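Exotoxin 3 (Staphylococcus aureus, PDB 2Z8L) is a superantigen-like toxin that binds the glycan sialyl Lewis X and combines an OB-fold domain with a beta-grasp domain. Local coordinates at residues 157-162 and 180-185; 20-25 and 151-156; 48-51 and 56-59; 84-87 and 91-94. All blocks are in the same frame, centred on the assembly; numbering follows the deposited sequence.

From the N terminus, helix 18-25 supplies the first half of contact 2, which closes only when 151-156 is reached at the end of helix 141-155. Contacts 3 and 4 are nested inside that long loop and follow one another in series: each closes a short beta hairpin of the OB-fold domain, and strands 55-61 and 92-100 lie side by side in one sheet. Contact 1 opens directly after contact 2 and ties the loop behind helix 141-155 to the end of strand 177-181 in the beta-grasp domain. Contacts 1 and 2 touch through Leu-158 and Leu-152. Contact 2 joins the two domains, and Tyr-24 on its helix also reaches Glu-84 of contact 4.

Contact 1 of 4, residues 157-162 and 180-185; sequences DLYKKF and FELNKK. With FUC (alpha-L-fucopyranose), chain B; GAL (beta-D-galactopyranose), chain C.
The Tyr-159 ring presents its edge to Leu-182, whose O lies near the ring plane, while Leu-158 CG covers one ring face 3.6 Å above its centre. Tyr-159 OH donates to Leu-182 O over a short 2.6 Å. The donor sits in the carbonyl plane on a lone pair, with a C=O...donor angle of 136°. Arg-149 NH1, from helix 141-155, makes a second hydrogen bond to the same hydroxyl and another to Lys-184 O, so one guanidinium helps position both the tyrosine and the turn it meets. Beside this polar link runs a small apolar one: Leu-158 CD1 meets Leu-182 CD1 at 3.9 Å, the two side chains lying at a slant to each other. Leu-182 also packs on Ile-168 of the neighbouring strand 167-172.

The contact joins two turns of the beta-grasp domain. A type II turn from Asp-157 to Lys-160 follows helix 141-155, and a type I turn from Glu-181 to Lys-184 follows edge strand 177-181. The second turn carries two residues of the sialyl Lewis X pocket, both pointing away from 157-162. Glu-181 reaches the sugars by an extended chain beyond CG. Its OE2 accepts two hydrogen bonds, from fucose O3 at 2.6 Å and from galactose O6 at 2.7 Å. Lys-184, likewise extended, forks its NZ between fucose O2 and O3, each at 3.0 Å. Fucose O3 is therefore held between a carboxylate and an ammonium group, and Gln-187 NE2 also bonds to both sugars.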
loop_
_atom_site.group_PDB
_atom_site.type_symbol
_atom_site.label_atom_id
_atom_site.label_comp_id
_atom_site.label_asym_id
_atom_site.label_seq_id
_atom_site.Cartn_x
_atom_site.Cartn_y
_atom_site.Cartn_z
ATOM N N ASP A 157 11.224 -1.474 15.587
ATOM C CA ASP A 157 11.328 -2.851 16.006
ATOM C C ASP A 157 10.032 -3.650 15.795
ATOM O O ASP A 157 9.798 -4.642 16.468
ATOM C CB ASP A 157 11.734 -2.947 17.486
ATOM C CG ASP A 157 13.152 -2.430 17.769
ATOM O OD1 ASP A 157 14.039 -2.563 16.887
ATOM O OD2 ASP A 157 13.390 -1.956 18.910
ATOM N N LEU A 158 9.205 -3.259 14.837
ATOM C CA LEU A 158 8.091 -4.137 14.475
ATOM C C LEU A 158 8.588 -5.537 14.047
ATOM O O LEU A 158 9.521 -5.669 13.244
ATOM C CB LEU A 158 7.243 -3.516 13.367
ATOM C CG LEU A 158 5.978 -4.286 12.993
ATOM C CD1 LEU A 158 4.921 -4.429 14.072
ATOM C CD2 LEU A 158 5.369 -3.639 11.801
ATOM N N TYR A 159 7.940 -6.553 14.596
ATOM C CA TYR A 159 8.205 -7.980 14.367
ATOM C C TYR A 159 9.461 -8.488 15.055
ATOM O O TYR A 159 9.885 -9.597 14.777
ATOM C CB TYR A 159 8.150 -8.383 12.893
ATOM C CG TYR A 159 6.843 -8.013 12.226
ATOM C CD1 TYR A 159 5.611 -8.322 12.822
ATOM C CD2 TYR A 159 6.831 -7.368 11.006
ATOM C CE1 TYR A 159 4.388 -7.941 12.184
ATOM C CE2 TYR A 159 5.639 -6.999 10.368
ATOM C CZ TYR A 159 4.422 -7.322 10.958
ATOM O OH TYR A 159 3.201 -7.008 10.415
ATOM N N LYS A 160 10.007 -7.733 16.005
ATOM C CA LYS A 160 11.047 -8.305 16.874
ATOM C C LYS A 160 10.396 -9.063 18.052
ATOM O O LYS A 160 11.031 -9.921 18.739
ATOM C CB LYS A 160 11.980 -7.216 17.343
ATOM C CG LYS A 160 12.869 -6.683 16.220
ATOM C CD LYS A 160 14.124 -5.996 16.755
ATOM C CE LYS A 160 14.810 -5.109 15.708
ATOM N NZ LYS A 160 15.793 -4.197 16.388
ATOM N N LYS A 161 9.146 -8.728 18.313
ATOM C CA LYS A 161 8.274 -9.429 19.215
ATOM C C LYS A 161 7.053 -9.827 18.413
ATOM O O LYS A 161 6.762 -9.200 17.398
ATOM C CB LYS A 161 7.862 -8.511 20.372
ATOM C CG LYS A 161 8.998 -8.181 21.322
ATOM C CD LYS A 161 8.483 -7.509 22.591
ATOM C CE LYS A 161 9.623 -7.136 23.561
ATOM N NZ LYS A 161 10.488 -8.258 23.931
ATOM N N PHE A 162 6.333 -10.837 18.888
ATOM C CA PHE A 162 5.090 -11.227 18.244
ATOM C C PHE A 162 4.085 -10.082 18.355
ATOM O O PHE A 162 3.937 -9.489 19.426
ATOM C CB PHE A 162 4.525 -12.508 18.839
ATOM C CG PHE A 162 5.188 -13.731 18.286
ATOM C CD1 PHE A 162 4.661 -14.357 17.180
ATOM C CD2 PHE A 162 6.371 -14.166 18.791
ATOM C CE1 PHE A 162 5.301 -15.468 16.629
ATOM C CE2 PHE A 162 7.003 -15.294 18.268
ATOM C CZ PHE A 162 6.471 -15.913 17.185
ATOM N N PHE A 180 -5.291 -1.659 9.747
ATOM C CA PHE A 180 -4.323 -2.701 9.272
ATOM C C PHE A 180 -3.917 -3.525 10.439
ATOM O O PHE A 180 -3.230 -3.030 11.335
ATOM C CB PHE A 180 -3.048 -2.150 8.568
ATOM C CG PHE A 180 -3.339 -1.138 7.474
ATOM C CD1 PHE A 180 -4.331 -1.365 6.589
ATOM C CD2 PHE A 180 -2.524 -0.015 7.322
ATOM C CE1 PHE A 180 -4.606 -0.431 5.560
ATOM C CE2 PHE A 180 -2.761 0.899 6.322
ATOM C CZ PHE A 180 -3.821 0.664 5.430
ATOM N N GLU A 181 -4.394 -4.769 10.527
ATOM C CA GLU A 181 -3.994 -5.649 11.626
ATOM C C GLU A 181 -2.582 -6.148 11.357
ATOM O O GLU A 181 -2.311 -6.800 10.319
ATOM C CB GLU A 181 -4.921 -6.847 11.715
ATOM C CG GLU A 181 -6.373 -6.557 11.968
ATOM C CD GLU A 181 -7.181 -7.891 11.931
ATOM O OE1 GLU A 181 -7.090 -8.622 12.928
ATOM O OE2 GLU A 181 -7.825 -8.243 10.906
ATOM N N LEU A 182 -1.664 -5.929 12.297
ATOM C CA LEU A 182 -0.232 -6.245 12.033
ATOM C C LEU A 182 0.163 -7.708 12.186
ATOM O O LEU A 182 1.281 -8.067 11.800
ATOM C CB LEU A 182 0.669 -5.366 12.887
ATOM C CG LEU A 182 0.472 -3.881 12.643
ATOM C CD1 LEU A 182 1.307 -3.061 13.551
ATOM C CD2 LEU A 182 0.762 -3.499 11.176
ATOM N N ASN A 183 -0.743 -8.555 12.689
ATOM C CA ASN A 183 -0.406 -9.969 12.844
ATOM C C ASN A 183 -0.539 -10.780 11.569
ATOM O O ASN A 183 -0.293 -12.025 11.574
ATOM C CB ASN A 183 -1.185 -10.613 13.981
ATOM C CG ASN A 183 -2.676 -10.706 13.742
ATOM O OD1 ASN A 183 -3.221 -10.307 12.726
ATOM N ND2 ASN A 183 -3.350 -11.270 14.730
ATOM N N LYS A 184 -0.940 -10.133 10.481
ATOM C CA LYS A 184 -0.995 -10.803 9.177
ATOM C C LYS A 184 -0.814 -9.831 8.051
ATOM O O LYS A 184 -0.924 -8.624 8.241
ATOM C CB LYS A 184 -2.293 -11.558 9.050
ATOM C CG LYS A 184 -3.540 -10.717 9.112
ATOM C CD LYS A 184 -4.762 -11.610 9.080
ATOM C CE LYS A 184 -6.035 -10.796 8.904
ATOM N NZ LYS A 184 -7.206 -11.766 9.015
ATOM N N LYS A 185 -0.553 -10.342 6.850
ATOM C CA LYS A 185 -0.468 -9.512 5.678
ATOM C C LYS A 185 -1.831 -8.804 5.426
ATOM O O LYS A 185 -2.904 -9.326 5.817
ATOM C CB LYS A 185 -0.069 -10.415 4.499
ATOM C CG LYS A 185 0.419 -9.711 3.326
ATOM C CD LYS A 185 0.777 -10.689 2.193
ATOM C CE LYS A 185 1.860 -11.622 2.509
ATOM N NZ LYS A 185 2.186 -12.371 1.181
HETATM C C1 FUC B . -12.098 -10.268 7.702
HETATM C C2 FUC B . -10.905 -10.772 8.524
HETATM C C3 FUC B . -10.446 -9.725 9.523
HETATM C C4 FUC B . -11.632 -9.226 10.336
HETATM C C5 FUC B . -12.773 -8.790 9.410
HETATM C C6 FUC B . -14.008 -8.268 10.122
HETATM O O2 FUC B . -9.818 -11.148 7.698
HETATM O O3 FUC B . -9.409 -10.275 10.339
HETATM O O4 FUC B . -12.056 -10.323 11.104
HETATM O O5 FUC B . -13.141 -9.848 8.552
HETATM C C1 GAL C . -12.145 -5.723 7.133
HETATM C C2 GAL C . -13.151 -4.826 7.832
HETATM C C3 GAL C . -12.374 -3.622 8.358
HETATM C C4 GAL C . -11.254 -4.097 9.289
HETATM C C5 GAL C . -10.333 -5.099 8.582
HETATM C C6 GAL C . -9.245 -5.640 9.483
HETATM O O2 GAL C . -14.102 -4.415 6.850
HETATM O O3 GAL C . -13.220 -2.652 8.992
HETATM O O4 GAL C . -11.844 -4.715 10.408
HETATM O O5 GAL C . -11.134 -6.173 8.046
HETATM O O6 GAL C . -8.437 -6.633 8.870
#

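Contact 2 of 4, residues 20-25 and 151-156. Unlike the reference sequence in segment 151-156: Asn-155 (reference Asp).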
loop_
_atom_site.group_PDB
_atom_site.type_symbol
_atom_site.label_atom_id
_atom_site.label_comp_id
_atom_site.label_asym_id
_atom_site.label_seq_id
_atom_site.Cartn_x
_atom_site.Cartn_y
_atom_site.Cartn_z
ATOM N N ASP A 20 8.548 -14.632 7.963
ATOM C CA ASP A 20 8.089 -14.462 6.574
ATOM C C ASP A 20 7.263 -13.167 6.417
ATOM O O ASP A 20 7.340 -12.498 5.393
ATOM C CB ASP A 20 7.236 -15.651 6.098
ATOM C CG ASP A 20 7.967 -16.960 6.163
ATOM O OD1 ASP A 20 9.177 -16.989 5.822
ATOM O OD2 ASP A 20 7.325 -17.977 6.535
ATOM N N LEU A 21 6.475 -12.847 7.423
ATOM C CA LEU A 21 5.702 -11.616 7.420
ATOM C C LEU A 21 6.679 -10.426 7.442
ATOM O O LEU A 21 6.542 -9.475 6.685
ATOM C CB LEU A 21 4.787 -11.624 8.641
ATOM C CG LEU A 21 3.788 -10.528 8.850
ATOM C CD1 LEU A 21 2.952 -10.378 7.595
ATOM C CD2 LEU A 21 2.943 -10.914 10.081
ATOM N N ARG A 22 7.685 -10.482 8.311
ATOM C CA ARG A 22 8.686 -9.432 8.376
ATOM C C ARG A 22 9.454 -9.290 7.054
ATOM O O ARG A 22 9.706 -8.177 6.570
ATOM C CB ARG A 22 9.667 -9.686 9.534
ATOM C CG ARG A 22 10.691 -8.566 9.756
ATOM C CD ARG A 22 11.952 -9.002 10.361
ATOM N NE ARG A 22 12.995 -7.991 10.147
ATOM C CZ ARG A 22 13.744 -7.858 9.042
ATOM N NH1 ARG A 22 13.624 -8.680 7.992
ATOM N NH2 ARG A 22 14.650 -6.884 8.987
ATOM N N ASP A 23 9.831 -10.397 6.444
ATOM C CA ASP A 23 10.684 -10.333 5.281
ATOM C C ASP A 23 9.883 -9.781 4.093
ATOM O O ASP A 23 10.440 -9.073 3.246
ATOM C CB ASP A 23 11.333 -11.691 4.983
ATOM C CG ASP A 23 12.388 -12.106 6.040
ATOM O OD1 ASP A 23 12.736 -11.279 6.948
ATOM O OD2 ASP A 23 12.843 -13.287 6.012
ATOM N N TYR A 24 8.588 -10.091 4.040
ATOM C CA TYR A 24 7.680 -9.519 3.010
ATOM C C TYR A 24 7.708 -7.999 3.056
ATOM O O TYR A 24 7.919 -7.347 2.056
ATOM C CB TYR A 24 6.242 -10.007 3.171
ATOM C CG TYR A 24 5.263 -9.434 2.184
ATOM C CD1 TYR A 24 5.186 -9.918 0.889
ATOM C CD2 TYR A 24 4.419 -8.422 2.519
ATOM C CE1 TYR A 24 4.263 -9.389 -0.016
ATOM C CE2 TYR A 24 3.498 -7.921 1.632
ATOM C CZ TYR A 24 3.452 -8.406 0.350
ATOM O OH TYR A 24 2.541 -7.930 -0.561
ATOM N N TYR A 25 7.527 -7.434 4.250
ATOM C CA TYR A 25 7.438 -6.004 4.390
ATOM C C TYR A 25 8.753 -5.289 4.456
ATOM O O TYR A 25 8.786 -4.067 4.476
ATOM C CB TYR A 25 6.569 -5.656 5.614
ATOM C CG TYR A 25 5.092 -5.853 5.414
ATOM C CD1 TYR A 25 4.376 -4.999 4.591
ATOM C CD2 TYR A 25 4.448 -6.922 5.942
ATOM C CE1 TYR A 25 2.999 -5.102 4.392
ATOM C CE2 TYR A 25 3.049 -7.035 5.775
ATOM C CZ TYR A 25 2.348 -6.158 4.972
ATOM O OH TYR A 25 0.983 -6.292 4.782
ATOM N N TYR A 151 8.541 1.178 7.543
ATOM C CA TYR A 151 9.099 2.226 8.413
ATOM C C TYR A 151 9.162 1.717 9.867
ATOM O O TYR A 151 10.138 1.919 10.576
ATOM C CB TYR A 151 8.255 3.458 8.353
ATOM C CG TYR A 151 8.683 4.553 9.263
ATOM C CD1 TYR A 151 9.711 5.398 8.895
ATOM C CD2 TYR A 151 8.059 4.751 10.471
ATOM C CE1 TYR A 151 10.145 6.398 9.759
ATOM C CE2 TYR A 151 8.469 5.748 11.345
ATOM C CZ TYR A 151 9.509 6.572 10.976
ATOM O OH TYR A 151 9.906 7.555 11.843
ATOM N N LEU A 152 8.105 1.037 10.310
ATOM C CA LEU A 152 8.072 0.523 11.681
ATOM C C LEU A 152 9.047 -0.627 11.931
ATOM O O LEU A 152 9.578 -0.800 13.043
ATOM C CB LEU A 152 6.632 0.128 12.070
ATOM C CG LEU A 152 5.592 1.241 12.110
ATOM C CD1 LEU A 152 4.221 0.608 12.287
ATOM C CD2 LEU A 152 5.933 2.258 13.211
ATOM N N ILE A 153 9.299 -1.452 10.901
ATOM C CA ILE A 153 10.262 -2.507 11.001
ATOM C C ILE A 153 11.667 -1.924 11.130
ATOM O O ILE A 153 12.466 -2.392 11.963
ATOM C CB ILE A 153 10.170 -3.454 9.796
ATOM C CG1 ILE A 153 8.888 -4.283 9.890
ATOM C CG2 ILE A 153 11.371 -4.422 9.751
ATOM C CD1 ILE A 153 8.439 -4.913 8.496
ATOM N N GLN A 154 11.940 -0.920 10.302
ATOM C CA GLN A 154 13.288 -0.293 10.261
ATOM C C GLN A 154 13.594 0.561 11.494
ATOM O O GLN A 154 14.758 0.701 11.886
ATOM C CB GLN A 154 13.439 0.591 9.024
ATOM C CG GLN A 154 13.399 -0.149 7.682
ATOM C CD GLN A 154 13.232 0.777 6.460
ATOM O OE1 GLN A 154 12.674 1.895 6.546
ATOM N NE2 GLN A 154 13.640 0.275 5.301
ATOM N N ASN A 155 12.571 1.173 12.072
ATOM C CA ASN A 155 12.785 2.215 13.091
ATOM C C ASN A 155 12.197 1.936 14.478
ATOM O O ASN A 155 12.621 2.551 15.456
ATOM C CB ASN A 155 12.265 3.533 12.570
ATOM C CG ASN A 155 12.965 3.969 11.316
ATOM O OD1 ASN A 155 12.434 3.857 10.204
ATOM N ND2 ASN A 155 14.170 4.473 11.485
ATOM N N PHE A 156 11.191 1.069 14.564
ATOM C CA PHE A 156 10.485 0.834 15.801
ATOM C C PHE A 156 10.352 -0.639 16.154
ATOM O O PHE A 156 9.481 -1.025 16.939
ATOM C CB PHE A 156 9.131 1.560 15.798
ATOM C CG PHE A 156 9.277 3.039 15.832
ATOM C CD1 PHE A 156 9.461 3.700 17.058
ATOM C CD2 PHE A 156 9.327 3.771 14.677
ATOM C CE1 PHE A 156 9.651 5.070 17.085
ATOM C CE2 PHE A 156 9.495 5.146 14.709
ATOM C CZ PHE A 156 9.668 5.783 15.905
#
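With Ile-153 chi1 at -71°, its CG2 turns toward Arg-22 while CG1 carries CD1 toward Tyr-25, so the two branches of one side chain serve two partners a helical turn apart. CD1 presses against Tyr-25 CB at 3.5 Å. On the other branch, CG2 lies 3.9 Å from Arg-22 NE, set obliquely to the guanidinium. Arg-22 has its CG trans to the backbone N (chi1 -175°) and runs extended as far as NE, which brings CG and the NE side of the guanidinium alongside Ile-153 CG2. The charged end is steadied from its own helix: Arg-22 NH1 forms a salt bridge with Asp-23 OD1 at 2.9 Å, the carboxylate oxygen lying nearly in the guanidinium plane, although the N-H...O angle of 134° is far from straight.

Only the CB of Tyr-25 meets Ile-153; the ring leads away. Tyr-24 CD2 lies 3.6 Å above one face of that ring, and Leu-21 CD1 is at its edge. The Tyr-25 hydroxyl is hydrogen-bonded to Asp-145 OD2 and Leu-186 N, and Tyr-25 O to Gln-150 NE2, so Tyr-25 is also tied to helix 141-155 by polar bonds through Asp-145 and Gln-150. This is a helix-helix contact across the domain interface of the two-domain staphylococcal and streptococcal toxin fold, with N-terminal helix 18-25 resting on the long helix of the beta-grasp domain.

Contact 3 of 4, residues 48-51 and 56-59; sequences LIFD and FTRI
Phe-50 O is gripped by two donors from the facing strand: Thr-57 N at 2.9 Å, tilted 27° from the carbonyl plane, and the weaker CA-H of Phe-56, whose CA lies 3.3 Å away. Thr-57 O answers in kind, taking the N-H of Phe-50 and a CA-H...O contact from Ile-49. At the next hydrogen-bonded pair Leu-48 and Ile-59 exchange N-H...O bonds of 2.8 Å each way, the one from Ile-59 N to Leu-48 O being almost straight at 173°. These reciprocal pairs, separated by the non-hydrogen-bonded pair Ile-49 and Arg-58, define an antiparallel beta hairpin of strands 45-52 and 55-61 in the OB-fold domain.

The face with Leu-48, Phe-50, Thr-57 and Ile-59 turns toward strand 77-81. Phe-50 is modelled in two conformers, and its ring contacts, told here for one of them alone, are less certain for that reason. In this conformer chi1 of 61° swings the ring across the strand gap, and Thr-57 CB sits over one ring face in a CH-pi contact, 3.7 Å from the centroid and offset toward the rim. Ile-59 CG1 meets the edge of the same ring at CE1, 3.8 Å away. On the opposite face Phe-56 lies against Asp-51 and Ile-49: its CD1 is 3.8 Å from Asp-51 CB, and Ile-49 CD1 approaches obliquely. Arg-58, bent at chi3, carries its guanidinium away from 48-51 and makes a cation-pi contact with Tyr-47.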
loop_
_atom_site.group_PDB
_atom_site.type_symbol
_atom_site.label_atom_id
_atom_site.label_comp_id
_atom_site.label_asym_id
_atom_site.label_seq_id
_atom_site.Cartn_x
_atom_site.Cartn_y
_atom_site.Cartn_z
ATOM N N LEU A 48 -4.886 -6.165 -14.913
ATOM C CA LEU A 48 -4.373 -5.101 -15.763
ATOM C C LEU A 48 -2.974 -5.516 -16.141
ATOM O O LEU A 48 -2.182 -5.928 -15.278
ATOM C CB LEU A 48 -4.300 -3.758 -15.041
ATOM C CG LEU A 48 -5.430 -2.751 -15.049
ATOM C CD1 LEU A 48 -4.973 -1.489 -14.371
ATOM C CD2 LEU A 48 -5.936 -2.440 -16.435
ATOM N N ILE A 49 -2.642 -5.452 -17.415
ATOM C CA ILE A 49 -1.320 -5.825 -17.815
ATOM C C ILE A 49 -0.654 -4.586 -18.440
ATOM O O ILE A 49 -1.289 -3.786 -19.120
ATOM C CB ILE A 49 -1.338 -7.064 -18.760
ATOM C CG1 ILE A 49 0.073 -7.519 -19.093
ATOM C CG2 ILE A 49 -2.189 -6.810 -19.983
ATOM C CD1 ILE A 49 0.134 -8.916 -19.677
ATOM N N PHE A 50 0.651 -4.476 -18.234
ATOM C CA PHE A 50 1.367 -3.432 -18.940
ATOM C C PHE A 50 2.749 -3.913 -19.297
ATOM O O PHE A 50 3.164 -4.991 -18.926
ATOM C CB PHE A 50 1.387 -2.129 -18.137
ATOM C CG PHE A 50 2.070 -2.241 -16.801
ATOM C CD1 PHE A 50 1.386 -2.693 -15.688
ATOM C CD2 PHE A 50 3.404 -1.884 -16.671
ATOM C CE1 PHE A 50 2.019 -2.779 -14.471
ATOM C CE2 PHE A 50 4.036 -1.965 -15.424
ATOM C CZ PHE A 50 3.329 -2.418 -14.340
ATOM N N ASP A 51 3.428 -3.141 -20.124
ATOM C CA ASP A 51 4.747 -3.579 -20.569
ATOM C C ASP A 51 5.732 -2.431 -20.539
ATOM O O ASP A 51 5.362 -1.288 -20.751
ATOM C CB ASP A 51 4.679 -4.213 -21.947
ATOM C CG ASP A 51 4.310 -3.226 -23.042
ATOM O OD1 ASP A 51 3.128 -2.839 -23.092
ATOM O OD2 ASP A 51 5.187 -2.852 -23.852
ATOM N N PHE A 56 6.571 -7.765 -19.333
ATOM C CA PHE A 56 5.206 -7.536 -18.878
ATOM C C PHE A 56 5.163 -7.514 -17.370
ATOM O O PHE A 56 5.951 -8.148 -16.704
ATOM C CB PHE A 56 4.244 -8.638 -19.344
ATOM C CG PHE A 56 4.123 -8.774 -20.825
ATOM C CD1 PHE A 56 3.538 -7.784 -21.600
ATOM C CD2 PHE A 56 4.551 -9.923 -21.459
ATOM C CE1 PHE A 56 3.413 -7.927 -22.993
ATOM C CE2 PHE A 56 4.411 -10.050 -22.825
ATOM C CZ PHE A 56 3.830 -9.044 -23.579
ATOM N N THR A 57 4.191 -6.799 -16.838
ATOM C CA THR A 57 3.839 -6.877 -15.423
ATOM C C THR A 57 2.350 -7.062 -15.394
ATOM O O THR A 57 1.645 -6.331 -16.081
ATOM C CB THR A 57 4.174 -5.585 -14.661
ATOM O OG1 THR A 57 5.567 -5.284 -14.840
ATOM C CG2 THR A 57 3.766 -5.699 -13.153
ATOM N N ARG A 58 1.866 -8.021 -14.624
ATOM C CA ARG A 58 0.436 -8.311 -14.565
ATOM C C ARG A 58 0.020 -8.011 -13.161
ATOM O O ARG A 58 0.627 -8.515 -12.230
ATOM C CB ARG A 58 0.118 -9.783 -14.872
ATOM C CG ARG A 58 -1.360 -10.018 -15.059
ATOM C CD ARG A 58 -1.647 -11.480 -15.303
ATOM N NE ARG A 58 -1.547 -12.244 -14.073
ATOM C CZ ARG A 58 -1.772 -13.552 -13.962
ATOM N NH1 ARG A 58 -2.113 -14.279 -15.017
ATOM N NH2 ARG A 58 -1.652 -14.122 -12.775
ATOM N N ILE A 59 -0.981 -7.153 -13.048
ATOM C CA ILE A 59 -1.536 -6.727 -11.757
ATOM C C ILE A 59 -2.930 -7.291 -11.599
ATOM O O ILE A 59 -3.785 -7.094 -12.454
ATOM C CB ILE A 59 -1.615 -5.202 -11.701
ATOM C CG1 ILE A 59 -0.265 -4.548 -12.016
ATOM C CG2 ILE A 59 -2.154 -4.786 -10.345
ATOM C CD1 ILE A 59 0.806 -4.879 -11.103
#

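Contact 4 of 4, residues 84-87 and 91-94; sequences EAEN and TVFS. Unlike the reference sequence in segment 91-94: Phe-93 (reference Tyr).
Strands 85-86 and 92-100 form a short antiparallel beta hairpin at one side of the OB-fold sheet, and a classic beta bulge interrupts its pairing where Glu-84 and Ala-85 both stand opposite Phe-93. Glu-84 N donates to Phe-93 O at 2.8 Å in a nearly straight bond, while Phe-93 N donates to Ala-85 O at 2.9 Å. Closer to the turn, Asn-87 N bonds to Thr-91 O, and the Asn-87 side chain returns the bond: its chi1 of 70° folds the amide back so that OD1 accepts from Thr-91 N at 3.0 Å. This donor stands well above the carbonyl plane, 47° out of it.

The Phe-93 ring meets the first strand with its edge. Ala-85 O lies near the ring plane, Ala-85 CB touches CD2, and Asn-87 ND2 comes within 3.8 Å of CZ, the amide turned 77° from the ring. On the other face of the hairpin Glu-86 OE1 passes Val-92 CG2 at 3.8 Å and forms a salt bridge with Lys-83. A water links Glu-84 OE2 to Ser-94 OG, which is also hydrogen-bonded to Val-82 O.

Strand 55-61 lies along the other side of 92-100, with Arg-58 bonded through its backbone to Val-92 and Ser-94 and packed against Phe-93, while Glu-84 OE2 reaches helix 18-25 through a hydrogen bond to Tyr-24 OH.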
loop_
_atom_site.group_PDB
_atom_site.type_symbol
_atom_site.label_atom_id
_atom_site.label_comp_id
_atom_site.label_asym_id
_atom_site.label_seq_id
_atom_site.Cartn_x
_atom_site.Cartn_y
_atom_site.Cartn_z
ATOM N N GLU A 84 4.933 -10.594 -6.153
ATOM C CA GLU A 84 4.383 -11.751 -5.445
ATOM C C GLU A 84 4.918 -13.018 -6.090
ATOM O O GLU A 84 5.163 -14.030 -5.426
ATOM C CB GLU A 84 2.853 -11.771 -5.451
ATOM C CG GLU A 84 2.174 -10.547 -4.826
ATOM C CD GLU A 84 2.290 -10.457 -3.283
ATOM O OE1 GLU A 84 2.591 -11.481 -2.605
ATOM O OE2 GLU A 84 2.051 -9.337 -2.750
ATOM N N ALA A 85 5.085 -12.957 -7.401
ATOM C CA ALA A 85 5.612 -14.077 -8.173
ATOM C C ALA A 85 6.261 -13.547 -9.455
ATOM O O ALA A 85 6.010 -12.414 -9.868
ATOM C CB ALA A 85 4.487 -15.054 -8.486
ATOM N N GLU A 86 7.132 -14.349 -10.053
ATOM C CA GLU A 86 7.705 -14.040 -11.355
ATOM C C GLU A 86 7.952 -15.335 -12.112
ATOM O O GLU A 86 8.367 -16.326 -11.519
ATOM C CB GLU A 86 8.995 -13.237 -11.191
ATOM C CG GLU A 86 9.643 -12.857 -12.517
ATOM C CD GLU A 86 10.789 -11.862 -12.376
ATOM O OE1 GLU A 86 11.072 -11.418 -11.243
ATOM O OE2 GLU A 86 11.407 -11.527 -13.412
ATOM N N ASN A 87 7.675 -15.327 -13.416
ATOM C CA ASN A 87 7.824 -16.529 -14.232
ATOM C C ASN A 87 9.100 -16.447 -15.070
ATOM O O ASN A 87 9.853 -15.463 -14.952
ATOM C CB ASN A 87 6.559 -16.786 -15.064
ATOM C CG ASN A 87 6.363 -15.785 -16.177
ATOM O OD1 ASN A 87 7.307 -15.150 -16.635
ATOM N ND2 ASN A 87 5.132 -15.664 -16.643
ATOM N N THR A 91 7.906 -12.174 -16.385
ATOM C CA THR A 91 6.659 -11.425 -16.083
ATOM C C THR A 91 6.450 -11.378 -14.590
ATOM O O THR A 91 6.347 -12.420 -13.959
ATOM C CB THR A 91 5.430 -12.101 -16.708
ATOM O OG1 THR A 91 5.605 -12.164 -18.134
ATOM C CG2 THR A 91 4.155 -11.360 -16.364
ATOM N N VAL A 92 6.334 -10.168 -14.042
ATOM C CA VAL A 92 6.165 -9.979 -12.610
ATOM C C VAL A 92 4.675 -9.883 -12.277
ATOM O O VAL A 92 3.932 -9.239 -13.029
ATOM C CB VAL A 92 6.857 -8.700 -12.179
ATOM C CG1 VAL A 92 6.405 -8.297 -10.795
ATOM C CG2 VAL A 92 8.368 -8.904 -12.214
ATOM N N PHE A 93 4.246 -10.526 -11.193
ATOM C CA PHE A 93 2.845 -10.502 -10.749
ATOM C C PHE A 93 2.758 -9.766 -9.436
ATOM O O PHE A 93 3.551 -10.002 -8.552
ATOM C CB PHE A 93 2.296 -11.910 -10.563
ATOM C CG PHE A 93 2.418 -12.731 -11.809
ATOM C CD1 PHE A 93 1.428 -12.694 -12.773
ATOM C CD2 PHE A 93 3.581 -13.424 -12.082
ATOM C CE1 PHE A 93 1.553 -13.395 -13.959
ATOM C CE2 PHE A 93 3.715 -14.117 -13.253
ATOM C CZ PHE A 93 2.694 -14.103 -14.204
ATOM N N SER A 94 1.762 -8.903 -9.333
ATOM C CA SER A 94 1.534 -8.142 -8.126
ATOM C C SER A 94 0.036 -7.910 -7.968
ATOM O O SER A 94 -0.728 -8.026 -8.942
ATOM C CB SER A 94 2.309 -6.796 -8.220
ATOM O OG SER A 94 2.152 -5.955 -7.080
HETATM O O HOH W 1 1.675 -7.502 -4.531
#